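Local coordinates for protein argininosuccinate lyase (Chelativorans sp., PDB 6RXA) that acts as an EDDS lyase, a C-N lyase of the aspartase/fumarase superfamily, and probably cleaves argininosuccinate to fumarate and L-arginine, at residues 136-139 against 140-144; 169-172 against 173-177; 463-466 against 467-470; 475-478 against 479-482. The protein carries 2 engineered substitutions. All coordinates share one frame; numbering follows the deposited sequence.

Interaction 1 of 4, residues 136-139 against 140-144; sequences IGYR and EAVVH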
ATOM      1  N   ILE A 136      23.766  -2.179 -13.044  1.00 12.60           N
ATOM      2  CA  ILE A 136      25.060  -1.712 -13.536  1.00 13.33           C
ATOM      3  C   ILE A 136      24.985  -1.420 -15.035  1.00 13.51           C
ATOM      4  O   ILE A 136      25.476  -0.390 -15.508  1.00 13.90           O
ATOM      5  CB  ILE A 136      26.162  -2.732 -13.196  1.00 14.27           C
ATOM      6  CG1 ILE A 136      26.457  -2.736 -11.703  1.00 14.20           C
ATOM      7  CG2 ILE A 136      27.425  -2.426 -14.011  1.00 15.33           C
ATOM      8  CD1 ILE A 136      27.399  -3.862 -11.287  1.00 15.58           C
ATOM      9  N   GLY A 137      24.356  -2.311 -15.801  1.00 13.55           N
ATOM     10  CA  GLY A 137      24.225  -2.073 -17.231  1.00 14.30           C
ATOM     11  C   GLY A 137      23.439  -0.812 -17.539  1.00 14.53           C
ATOM     12  O   GLY A 137      23.750  -0.084 -18.490  1.00 14.51           O
ATOM     13  N   TYR A 138      22.412  -0.539 -16.745  1.00 13.64           N
ATOM     14  CA  TYR A 138      21.620   0.681 -16.885  1.00 13.30           C
ATOM     15  C   TYR A 138      22.465   1.901 -16.565  1.00 13.44           C
ATOM     16  O   TYR A 138      22.492   2.865 -17.338  1.00 13.80           O
ATOM     17  CB  TYR A 138      20.435   0.545 -15.934  1.00 12.68           C
ATOM     18  CG  TYR A 138      19.360   1.612 -15.882  1.00 13.22           C
ATOM     19  CD1 TYR A 138      18.992   2.353 -16.986  1.00 13.89           C
ATOM     20  CD2 TYR A 138      18.675   1.835 -14.691  1.00 13.53           C
ATOM     21  CE1 TYR A 138      17.976   3.296 -16.898  1.00 14.92           C
ATOM     22  CE2 TYR A 138      17.660   2.766 -14.598  1.00 13.92           C
ATOM     23  CZ  TYR A 138      17.317   3.497 -15.711  1.00 15.01           C
ATOM     24  OH  TYR A 138      16.312   4.441 -15.631  1.00 15.47           O
ATOM     25  N   ARG A 139      23.217   1.847 -15.461  1.00 13.09           N
ATOM     26  CA  ARG A 139      24.096   2.960 -15.124  1.00 12.70           C
ATOM     27  C   ARG A 139      25.168   3.163 -16.189  1.00 13.63           C
ATOM     28  O   ARG A 139      25.498   4.307 -16.539  1.00 13.78           O
ATOM     29  CB  ARG A 139      24.711   2.755 -13.738  1.00 12.49           C
ATOM     30  CG  ARG A 139      25.515   3.949 -13.275  1.00 13.58           C
ATOM     31  CD  ARG A 139      26.121   3.715 -11.917  1.00 15.13           C
ATOM     32  NE  ARG A 139      26.759   4.932 -11.438  1.00 16.22           N
ATOM     33  CZ  ARG A 139      27.590   4.989 -10.410  1.00 16.71           C
ATOM     34  NH1 ARG A 139      27.925   3.880  -9.774  1.00 16.78           N
ATOM     35  NH2 ARG A 139      28.090   6.156 -10.028  1.00 16.93           N
ATOM     36  N   GLU A 140      25.720   2.073 -16.733  1.00 14.12           N
ATOM     37  CA  GLU A 140      26.703   2.192 -17.808  1.00 14.78           C
ATOM     38  C   GLU A 140      26.117   2.952 -18.991  1.00 15.09           C
ATOM     39  O   GLU A 140      26.748   3.867 -19.535  1.00 15.18           O
ATOM     40  CB  GLU A 140      27.194   0.815 -18.265  1.00 15.07           C
ATOM     41  CG  GLU A 140      28.161   0.154 -17.320  1.00 16.98           C
ATOM     42  CD  GLU A 140      28.488  -1.271 -17.704  1.00 20.67           C
ATOM     43  OE1 GLU A 140      27.861  -1.790 -18.651  1.00 22.47           O
ATOM     44  OE2 GLU A 140      29.358  -1.887 -17.044  1.00 21.57           O
ATOM     45  N   ALA A 141      24.905   2.580 -19.412  1.00 14.48           N
ATOM     46  CA  ALA A 141      24.285   3.253 -20.549  1.00 14.00           C
ATOM     47  C   ALA A 141      24.062   4.734 -20.265  1.00 13.96           C
ATOM     48  O   ALA A 141      24.276   5.579 -21.144  1.00 13.50           O
ATOM     49  CB  ALA A 141      22.976   2.566 -20.908  1.00 13.88           C
ATOM     50  N   VAL A 142      23.645   5.061 -19.044  1.00 14.25           N
ATOM     51  CA  VAL A 142      23.396   6.447 -18.638  1.00 13.60           C
ATOM     52  C   VAL A 142      24.680   7.266 -18.680  1.00 13.92           C
ATOM     53  O   VAL A 142      24.711   8.370 -19.232  1.00 13.91           O
ATOM     54  CB  VAL A 142      22.762   6.447 -17.235  1.00 13.87           C
ATOM     55  CG1 VAL A 142      22.805   7.812 -16.573  1.00 14.00           C
ATOM     56  CG2 VAL A 142      21.324   5.923 -17.302  1.00 13.66           C
ATOM     57  N   VAL A 143      25.751   6.758 -18.065  1.00 14.26           N
ATOM     58  CA  VAL A 143      27.001   7.510 -17.993  1.00 14.61           C
ATOM     59  C   VAL A 143      27.645   7.627 -19.368  1.00 15.30           C
ATOM     60  O   VAL A 143      28.153   8.694 -19.744  1.00 15.05           O
ATOM     61  CB  VAL A 143      27.951   6.850 -16.979  1.00 15.84           C
ATOM     62  CG1 VAL A 143      29.315   7.522 -17.010  1.00 16.66           C
ATOM     63  CG2 VAL A 143      27.382   6.919 -15.589  1.00 15.27           C
ATOM     64  N   HIS A 144      27.635   6.540 -20.144  1.00 15.48           N
ATOM     65  CA  HIS A 144      28.250   6.572 -21.468  1.00 16.44           C
ATOM     66  C   HIS A 144      27.484   7.503 -22.402  1.00 15.87           C
ATOM     67  O   HIS A 144      28.089   8.199 -23.226  1.00 17.06           O
ATOM     68  CB  HIS A 144      28.379   5.151 -22.008  1.00 18.98           C
ATOM     69  CG  HIS A 144      29.161   4.242 -21.104  1.00 24.55           C
ATOM     70  ND1 HIS A 144      29.291   2.889 -21.334  1.00 26.62           N
ATOM     71  CD2 HIS A 144      29.849   4.497 -19.964  1.00 26.18           C
ATOM     72  CE1 HIS A 144      30.026   2.350 -20.376  1.00 27.41           C
ATOM     73  NE2 HIS A 144      30.371   3.302 -19.528  1.00 26.94           N
TER

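Interaction 2 of 4, residues 169-172 against 173-177; sequences GHYL and MAISE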
ATOM      1  N   GLY A 169      23.895  15.818 -20.762  1.00 14.02           N
ATOM      2  CA  GLY A 169      24.851  15.112 -19.924  1.00 14.48           C
ATOM      3  C   GLY A 169      24.642  15.359 -18.441  1.00 14.78           C
ATOM      4  O   GLY A 169      24.716  14.441 -17.627  1.00 14.21           O
ATOM      5  N   HIS A 170      24.438  16.622 -18.065  1.00 15.56           N
ATOM      6  CA  HIS A 170      24.180  16.960 -16.668  1.00 14.42           C
ATOM      7  C   HIS A 170      22.951  16.237 -16.135  1.00 13.55           C
ATOM      8  O   HIS A 170      22.969  15.696 -15.025  1.00 12.75           O
ATOM      9  CB  HIS A 170      24.020  18.475 -16.576  1.00 14.01           C
ATOM     10  CG  HIS A 170      23.664  18.972 -15.217  1.00 15.65           C
ATOM     11  ND1 HIS A 170      22.445  19.553 -14.947  1.00 14.80           N
ATOM     12  CD2 HIS A 170      24.361  18.990 -14.055  1.00 14.93           C
ATOM     13  CE1 HIS A 170      22.404  19.898 -13.671  1.00 14.88           C
ATOM     14  NE2 HIS A 170      23.555  19.570 -13.109  1.00 14.70           N
ATOM     15  N   TYR A 171      21.865  16.220 -16.916  1.00 12.74           N
ATOM     16  CA  TYR A 171      20.655  15.520 -16.500  1.00 12.90           C
ATOM     17  C   TYR A 171      20.932  14.036 -16.260  1.00 12.81           C
ATOM     18  O   TYR A 171      20.536  13.467 -15.232  1.00 12.84           O
ATOM     19  CB  TYR A 171      19.543  15.703 -17.552  1.00 13.37           C
ATOM     20  CG  TYR A 171      18.288  14.961 -17.154  1.00 13.37           C
ATOM     21  CD1 TYR A 171      18.119  13.628 -17.477  1.00 12.44           C
ATOM     22  CD2 TYR A 171      17.300  15.581 -16.410  1.00 13.54           C
ATOM     23  CE1 TYR A 171      17.014  12.934 -17.078  1.00 11.81           C
ATOM     24  CE2 TYR A 171      16.171  14.884 -16.003  1.00 13.34           C
ATOM     25  CZ  TYR A 171      16.032  13.560 -16.343  1.00 12.52           C
ATOM     26  OH  TYR A 171      14.927  12.836 -15.947  1.00 13.47           O
ATOM     27  N   LEU A 172      21.590  13.380 -17.220  1.00 12.64           N
ATOM     28  CA  LEU A 172      21.871  11.953 -17.094  1.00 13.09           C
ATOM     29  C   LEU A 172      22.722  11.655 -15.871  1.00 12.86           C
ATOM     30  O   LEU A 172      22.560  10.601 -15.251  1.00 13.90           O
ATOM     31  CB  LEU A 172      22.509  11.422 -18.374  1.00 13.37           C
ATOM     32  CG  LEU A 172      21.531  11.389 -19.548  1.00 15.55           C
ATOM     33  CD1 LEU A 172      22.275  11.204 -20.868  1.00 17.59           C
ATOM     34  CD2 LEU A 172      20.504  10.278 -19.360  1.00 15.81           C
ATOM     35  N   MET A 173      23.596  12.574 -15.470  1.00 12.80           N
ATOM     36  CA  MET A 173      24.401  12.313 -14.287  1.00 13.77           C
ATOM     37  C   MET A 173      23.592  12.399 -13.001  1.00 13.73           C
ATOM     38  O   MET A 173      24.021  11.840 -11.991  1.00 13.98           O
ATOM     39  CB  MET A 173      25.652  13.181 -14.271  1.00 15.09           C
ATOM     40  CG  MET A 173      26.614  12.810 -15.403  1.00 15.71           C
ATOM     41  SD  MET A 173      26.974  11.051 -15.588  1.00 15.07           S
ATOM     42  CE  MET A 173      27.904  10.759 -14.092  1.00 16.57           C
ATOM     43  N   ALA A 174      22.418  13.045 -13.005  1.00 13.72           N
ATOM     44  CA  ALA A 174      21.527  12.913 -11.856  1.00 13.53           C
ATOM     45  C   ALA A 174      21.068  11.473 -11.722  1.00 13.65           C
ATOM     46  O   ALA A 174      21.061  10.904 -10.622  1.00 13.14           O
ATOM     47  CB  ALA A 174      20.318  13.842 -12.009  1.00 13.53           C
ATOM     48  N   ILE A 175      20.699  10.862 -12.851  1.00 12.84           N
ATOM     49  CA  ILE A 175      20.280   9.464 -12.851  1.00 12.36           C
ATOM     50  C   ILE A 175      21.426   8.575 -12.383  1.00 12.11           C
ATOM     51  O   ILE A 175      21.226   7.663 -11.579  1.00 12.78           O
ATOM     52  CB  ILE A 175      19.749   9.072 -14.242  1.00 12.90           C
ATOM     53  CG1 ILE A 175      18.635  10.021 -14.708  1.00 14.13           C
ATOM     54  CG2 ILE A 175      19.290   7.625 -14.234  1.00 13.29           C
ATOM     55  CD1 ILE A 175      17.424  10.083 -13.813  1.00 15.22           C
ATOM     56  N   SER A 176      22.659   8.866 -12.823  1.00 12.63           N
ATOM     57  CA  SER A 176      23.792   8.055 -12.385  1.00 13.16           C
ATOM     58  C   SER A 176      23.944   8.080 -10.866  1.00 13.34           C
ATOM     59  O   SER A 176      24.221   7.043 -10.248  1.00 12.78           O
ATOM     60  CB  SER A 176      25.080   8.509 -13.076  1.00 13.70           C
ATOM     61  OG  SER A 176      26.194   7.737 -12.614  1.00 13.70           O
ATOM     62  N   GLU A 177      23.772   9.250 -10.246  1.00 13.25           N
ATOM     63  CA  GLU A 177      23.924   9.357  -8.795  1.00 13.42           C
ATOM     64  C   GLU A 177      22.799   8.623  -8.073  1.00 12.56           C
ATOM     65  O   GLU A 177      23.037   7.964  -7.052  1.00 13.09           O
ATOM     66  CB  GLU A 177      24.009  10.846  -8.411  1.00 14.39           C
ATOM     67  CG  GLU A 177      24.390  11.100  -6.941  1.00 15.31           C
ATOM     68  CD  GLU A 177      24.896  12.509  -6.658  1.00 16.69           C
ATOM     69  OE1 GLU A 177      25.103  13.297  -7.599  1.00 17.21           O
ATOM     70  OE2 GLU A 177      25.122  12.806  -5.464  1.00 17.58           O
TER

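Interaction 3 of 4, residues 463-466 against 467-470; sequences AELH and KDRA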
ATOM      1  N   ALA A 463      34.948   5.480 -12.374  1.00 17.96           N
ATOM      2  CA  ALA A 463      35.698   4.767 -11.348  1.00 18.60           C
ATOM      3  C   ALA A 463      34.769   3.968 -10.446  1.00 18.22           C
ATOM      4  O   ALA A 463      35.085   2.834 -10.065  1.00 19.35           O
ATOM      5  CB  ALA A 463      36.530   5.758 -10.537  1.00 19.60           C
ATOM      6  N   GLU A 464      33.615   4.543 -10.096  1.00 17.43           N
ATOM      7  CA  GLU A 464      32.634   3.826  -9.288  1.00 17.57           C
ATOM      8  C   GLU A 464      32.105   2.601 -10.025  1.00 17.66           C
ATOM      9  O   GLU A 464      31.926   1.540  -9.421  1.00 18.20           O
ATOM     10  CB  GLU A 464      31.505   4.771  -8.867  1.00 17.61           C
ATOM     11  CG  GLU A 464      31.925   5.752  -7.782  1.00 19.91           C
ATOM     12  CD  GLU A 464      30.826   6.703  -7.332  1.00 22.23           C
ATOM     13  OE1 GLU A 464      29.693   6.680  -7.865  1.00 22.61           O
ATOM     14  OE2 GLU A 464      31.104   7.499  -6.411  1.00 23.94           O
ATOM     15  N   LEU A 465      31.867   2.723 -11.336  1.00 17.71           N
ATOM     16  CA  LEU A 465      31.357   1.593 -12.108  1.00 17.06           C
ATOM     17  C   LEU A 465      32.358   0.446 -12.137  1.00 16.69           C
ATOM     18  O   LEU A 465      31.970  -0.731 -12.103  1.00 17.17           O
ATOM     19  CB  LEU A 465      31.035   2.050 -13.530  1.00 17.48           C
ATOM     20  CG  LEU A 465      29.661   2.695 -13.701  1.00 16.70           C
ATOM     21  CD1 LEU A 465      29.600   3.489 -14.996  1.00 16.26           C
ATOM     22  CD2 LEU A 465      28.575   1.622 -13.676  1.00 16.38           C
ATOM     23  N   HIS A 466      33.649   0.764 -12.224  1.00 17.20           N
ATOM     24  CA  HIS A 466      34.670  -0.267 -12.113  1.00 18.35           C
ATOM     25  C   HIS A 466      34.547  -1.012 -10.788  1.00 17.81           C
ATOM     26  O   HIS A 466      34.631  -2.247 -10.752  1.00 18.69           O
ATOM     27  CB  HIS A 466      36.052   0.370 -12.249  1.00 23.14           C
ATOM     28  CG  HIS A 466      37.166  -0.619 -12.187  1.00 38.40           C
ATOM     29  ND1 HIS A 466      37.561  -1.362 -13.280  1.00 44.14           N
ATOM     30  CD2 HIS A 466      37.944  -1.022 -11.155  1.00 43.89           C
ATOM     31  CE1 HIS A 466      38.548  -2.166 -12.927  1.00 47.17           C
ATOM     32  NE2 HIS A 466      38.800  -1.980 -11.643  1.00 44.25           N
ATOM     33  N   LYS A 467      34.334  -0.284  -9.691  1.00 17.34           N
ATOM     34  CA  LYS A 467      34.155  -0.928  -8.392  1.00 17.46           C
ATOM     35  C   LYS A 467      32.847  -1.715  -8.322  1.00 17.08           C
ATOM     36  O   LYS A 467      32.810  -2.800  -7.724  1.00 17.33           O
ATOM     37  CB  LYS A 467      34.217   0.124  -7.284  1.00 19.54           C
ATOM     38  CG  LYS A 467      35.601   0.752  -7.095  1.00 29.33           C
ATOM     39  CD  LYS A 467      35.544   1.839  -6.022  1.00 51.07           C
ATOM     40  CE  LYS A 467      36.637   1.692  -4.976  1.00 77.00           C
ATOM     41  NZ  LYS A 467      37.680   2.741  -5.132  1.00 91.81           N
ATOM     42  N   ASP A 468      31.770  -1.194  -8.930  1.00 16.32           N
ATOM     43  CA  ASP A 468      30.504  -1.918  -8.986  1.00 16.19           C
ATOM     44  C   ASP A 468      30.698  -3.283  -9.648  1.00 15.61           C
ATOM     45  O   ASP A 468      30.214  -4.314  -9.158  1.00 16.15           O
ATOM     46  CB  ASP A 468      29.465  -1.141  -9.824  1.00 15.98           C
ATOM     47  CG  ASP A 468      29.031   0.203  -9.229  1.00 16.18           C
ATOM     48  OD1 ASP A 468      29.040   0.393  -7.991  1.00 16.95           O
ATOM     49  OD2 ASP A 468      28.622   1.085 -10.033  1.00 16.70           O
ATOM     50  N   ARG A 469      31.394  -3.297 -10.792  1.00 15.93           N
ATOM     51  CA  ARG A 469      31.608  -4.543 -11.522  1.00 16.01           C
ATOM     52  C   ARG A 469      32.503  -5.488 -10.730  1.00 16.67           C
ATOM     53  O   ARG A 469      32.285  -6.698 -10.726  1.00 17.85           O
ATOM     54  CB  ARG A 469      32.184  -4.256 -12.916  1.00 16.63           C
ATOM     55  CG  ARG A 469      31.220  -3.546 -13.862  1.00 17.36           C
ATOM     56  CD  ARG A 469      31.771  -3.458 -15.292  1.00 19.06           C
ATOM     57  NE  ARG A 469      32.915  -2.548 -15.350  1.00 18.87           N
ATOM     58  CZ  ARG A 469      32.849  -1.254 -15.669  1.00 18.99           C
ATOM     59  NH1 ARG A 469      33.953  -0.538 -15.661  1.00 19.80           N
ATOM     60  NH2 ARG A 469      31.697  -0.674 -15.980  1.00 18.57           N
ATOM     61  N   ALA A 470      33.502  -4.954 -10.025  1.00 17.07           N
ATOM     62  CA  ALA A 470      34.387  -5.809  -9.243  1.00 18.82           C
ATOM     63  C   ALA A 470      33.639  -6.464  -8.087  1.00 17.87           C
ATOM     64  O   ALA A 470      33.836  -7.651  -7.806  1.00 18.83           O
ATOM     65  CB  ALA A 470      35.572  -4.988  -8.744  1.00 20.89           C
TER

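Interaction 4 of 4, residues 475-478 against 479-482; sequences ATQA and LANA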
ATOM      1  N   ALA A 475      31.345 -11.464  -5.824  1.00 15.93           N
ATOM      2  CA  ALA A 475      30.205 -12.158  -5.231  1.00 15.98           C
ATOM      3  C   ALA A 475      29.793 -13.348  -6.083  1.00 16.13           C
ATOM      4  O   ALA A 475      29.490 -14.424  -5.553  1.00 17.45           O
ATOM      5  CB  ALA A 475      29.019 -11.207  -5.047  1.00 16.09           C
ATOM      6  N   THR A 476      29.787 -13.174  -7.412  1.00 16.53           N
ATOM      7  CA  THR A 476      29.430 -14.262  -8.318  1.00 17.62           C
ATOM      8  C   THR A 476      30.433 -15.404  -8.233  1.00 17.16           C
ATOM      9  O   THR A 476      30.048 -16.583  -8.197  1.00 18.35           O
ATOM     10  CB  THR A 476      29.337 -13.724  -9.749  1.00 22.32           C
ATOM     11  OG1 THR A 476      28.311 -12.718  -9.823  1.00 21.76           O
ATOM     12  CG2 THR A 476      28.997 -14.842 -10.714  1.00 27.30           C
ATOM     13  N   GLN A 477      31.726 -15.082  -8.222  1.00 17.21           N
ATOM     14  CA  GLN A 477      32.747 -16.121  -8.184  1.00 18.67           C
ATOM     15  C   GLN A 477      32.689 -16.906  -6.877  1.00 18.07           C
ATOM     16  O   GLN A 477      32.889 -18.125  -6.874  1.00 19.46           O
ATOM     17  CB  GLN A 477      34.123 -15.497  -8.394  1.00 25.24           C
ATOM     18  CG  GLN A 477      35.224 -16.516  -8.666  1.00 40.18           C
ATOM     19  CD  GLN A 477      35.026 -17.245  -9.984  1.00 57.76           C
ATOM     20  OE1 GLN A 477      34.947 -16.625 -11.044  1.00 77.46           O
ATOM     21  NE2 GLN A 477      34.931 -18.568  -9.921  1.00 50.66           N
ATOM     22  N   ALA A 478      32.404 -16.234  -5.757  1.00 17.26           N
ATOM     23  CA  ALA A 478      32.277 -16.943  -4.489  1.00 18.55           C
ATOM     24  C   ALA A 478      31.198 -18.017  -4.562  1.00 17.53           C
ATOM     25  O   ALA A 478      31.392 -19.137  -4.072  1.00 17.24           O
ATOM     26  CB  ALA A 478      31.974 -15.955  -3.365  1.00 20.07           C
ATOM     27  N   LEU A 479      30.056 -17.701  -5.175  1.00 16.96           N
ATOM     28  CA  LEU A 479      28.991 -18.697  -5.298  1.00 16.92           C
ATOM     29  C   LEU A 479      29.389 -19.810  -6.253  1.00 17.67           C
ATOM     30  O   LEU A 479      29.102 -20.987  -5.998  1.00 18.24           O
ATOM     31  CB  LEU A 479      27.698 -18.030  -5.769  1.00 16.62           C
ATOM     32  CG  LEU A 479      27.109 -16.956  -4.859  1.00 16.25           C
ATOM     33  CD1 LEU A 479      25.755 -16.547  -5.381  1.00 16.74           C
ATOM     34  CD2 LEU A 479      27.039 -17.465  -3.428  1.00 16.05           C
ATOM     35  N   ALA A 480      30.063 -19.466  -7.355  1.00 18.31           N
ATOM     36  CA  ALA A 480      30.481 -20.489  -8.305  1.00 19.77           C
ATOM     37  C   ALA A 480      31.501 -21.430  -7.687  1.00 19.60           C
ATOM     38  O   ALA A 480      31.445 -22.644  -7.906  1.00 19.79           O
ATOM     39  CB  ALA A 480      31.052 -19.817  -9.557  1.00 21.85           C
ATOM     40  N   ASN A 481      32.444 -20.894  -6.909  1.00 19.74           N
ATOM     41  CA  ASN A 481      33.432 -21.750  -6.266  1.00 20.56           C
ATOM     42  C   ASN A 481      32.771 -22.698  -5.273  1.00 19.92           C
ATOM     43  O   ASN A 481      33.140 -23.878  -5.185  1.00 20.37           O
ATOM     44  CB  ASN A 481      34.480 -20.896  -5.564  1.00 21.89           C
ATOM     45  CG  ASN A 481      35.355 -20.141  -6.541  1.00 27.04           C
ATOM     46  OD1 ASN A 481      35.340 -20.416  -7.742  1.00 30.61           O
ATOM     47  ND2 ASN A 481      36.119 -19.187  -6.034  1.00 28.39           N
ATOM     48  N   ALA A 482      31.796 -22.203  -4.509  1.00 19.02           N
ATOM     49  CA  ALA A 482      31.129 -23.068  -3.547  1.00 18.51           C
ATOM     50  C   ALA A 482      30.352 -24.165  -4.258  1.00 18.85           C
ATOM     51  O   ALA A 482      30.374 -25.324  -3.833  1.00 18.14           O
ATOM     52  CB  ALA A 482      30.192 -22.258  -2.654  1.00 17.47           C
TER

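Interaction 1 of 4, residues 136-139 against 140-144
The backbone N of E140 reaches one turn back to I136 O at 2.8 Å, the shortest of four consecutive i to i+4 bonds that carry helix 112-147 through residues 136-144. A141, V142 and V143 repeat the step onto G137, Y138 and R139. The side chain of E140 follows the same turn: with CG anti to its own carbonyl carbon (chi1 -75°), it starts back along the helix and rests CG 3.3 Å from I136 O. Extended beyond that point, it sets carboxylate OE2 3.6 Å from the methyl CG2 of I136. Elsewhere on the helix, Y138 CE1 meets V142 CG2 obliquely at 4.3 Å, beside helices 236-262 and 329-348. R139 runs out straight to E464 and D468 of helix 451-500 and to S176 of helix 168-193, while OE2 of E140 pairs with R469. With an alanine here in place of E140, R469 would probably lose its carboxylate mate and the CG2 methyl of I136 the group that lies against it. The chemistry thus differs round the helix: Y138 gives it an apolar face, while R139 and E140 carry opposite charges into ion pairs with helix 451-500.

Interaction 2 of 4, residues 169-172 against 173-177
Y171 CE1 and I175 CG1 mark the looser part of this stretch of helix, meeting obliquely at 4.1 Å, whereas the backbone and M173 are drawn much closer. A174 N binds Y171 O at 2.9 Å, an i to i+3 bond in which the donor stands above the carbonyl plane and the N-H points in at only 132°. The bond from A174 N to H170 O is weak, and so is that from M173 N to H170 O; M173 N is held instead mainly by G169 O at 3.1 Å. The methyl CB of A174 presses to 3.3 Å from Y171 O. M173 CG lies equally near G169 O, and the chain then curls at chi2 (-48°) and chi3 toward I458 and A461. This tightened, partly 3-10-like stretch occurs near the start of helix 168-193, which follows directly on strand 161-167 of a two-stranded antiparallel hairpin. Two residues after A174, S176 N returns to L172 O at 3.0 Å in the regular alpha pattern. On the tyrosine side, the hydroxyl of Y171 binds E258, its ring stands edge-to-face with W262, and Y318 of the second subunit packs on both Y171 and I175. E177, the partly exposed residue here, gives its two carboxylate oxygens to the backbone N atoms of V226 and N227 of that same subunit.

Interaction 3 of 4, residues 463-466 against 467-470
D468 and R469 both fold back over the turn that precedes them. D468 N donates to E464 O at 2.8 Å, and its carboxylate passes across the L465 side chain at a slant, D468 OD2 standing 3.7 Å from L465 CD2. R469 N takes L465 O at 2.9 Å, and the rest of that side chain returns to the same carbonyl: CG passes 3.4 Å from L465 O, and the bend at chi3 (-69°) lays one face of the guanidinium above it. The oxygen sits over the centre of the group, 3.7 Å from R469 CZ, an approach that is likely to be electrostatically favourable although no N-H points at it. NH2 meanwhile touches L465 CB, and NH1 lies at the edge of the H466 ring. All this belongs to helix 451-500, a single long helix that runs alongside helices 112-147 and 168-193, so L465 and D468 are buried while H466 and K467 remain exposed. A second shell fixes the charged ends: D468 OD1 pairs with R187 and OD2 with R139, while R469 NH2 is held in turn by E140 OE2, a bond that probably steadies the guanidinium above the L465 carbonyl. A leucine in place of D468 would probably leave R187 and R139 without this carboxylate in a buried setting. E464 OE1 and D468 OD2 stay 6.1 Å apart, and their like charges are probably offset by R139, which bridges to both.

Interaction 4 of 4, residues 475-478 against 479-482
Along an exposed flank of helix 451-500, Q477 and N481 form an i to i+4 amide bridge. Q477 NE2 donates to N481 OD1 at 2.9 Å, with a fairly straight N-H...O angle of 160°. The acceptor lies close to the amide plane of Q477, but the donor stands above the plane of the N481 carbonyl, and the two amides are turned 41° against each other. Q477 leaves the helix with CG anti to the backbone N, then bends at chi2 (66°), which swings its amide along the helix toward N481. The same pair is also joined through the backbone, N481 N to Q477 O at 2.8 Å, so two bonds of one turn run in opposite senses: N481 donates from its main chain and accepts at its side-chain oxygen. Around them the alpha-helical ladder continues from A480 N to T476 O and from A482 N to A478 O, while L479 N to A475 O is weak at 3.3 Å. On another flank L479 CG lies 3.5 Å from A475 O, and the L479 side chain packs on R125, D126 and L129 of helix 112-147. A475 meets L129 too, and T476 OG1 turns back to bond L472 O.

How the interactions relate
All four contacts join successive turns of a single helix, yet their chemistry shifts with their place in the fold. Interactions 1 and 2 are buried, on the neighbouring helices 112-147 and 168-193; they touch where V142 CG1 packs against L172 O, 3.1 Å away. Interaction 3 is only partly buried and joins interaction 1 through ion pairs, with L465 CD2 against R139 CD at 3.7 Å between them. Interaction 4 shares helix 451-500 with interaction 3, their centres about 18 Å apart, but lies at the surface, where a neutral amide bridge stands in place of charges. Among the four, interaction 2 alone meets another subunit; the other three lie within one chain.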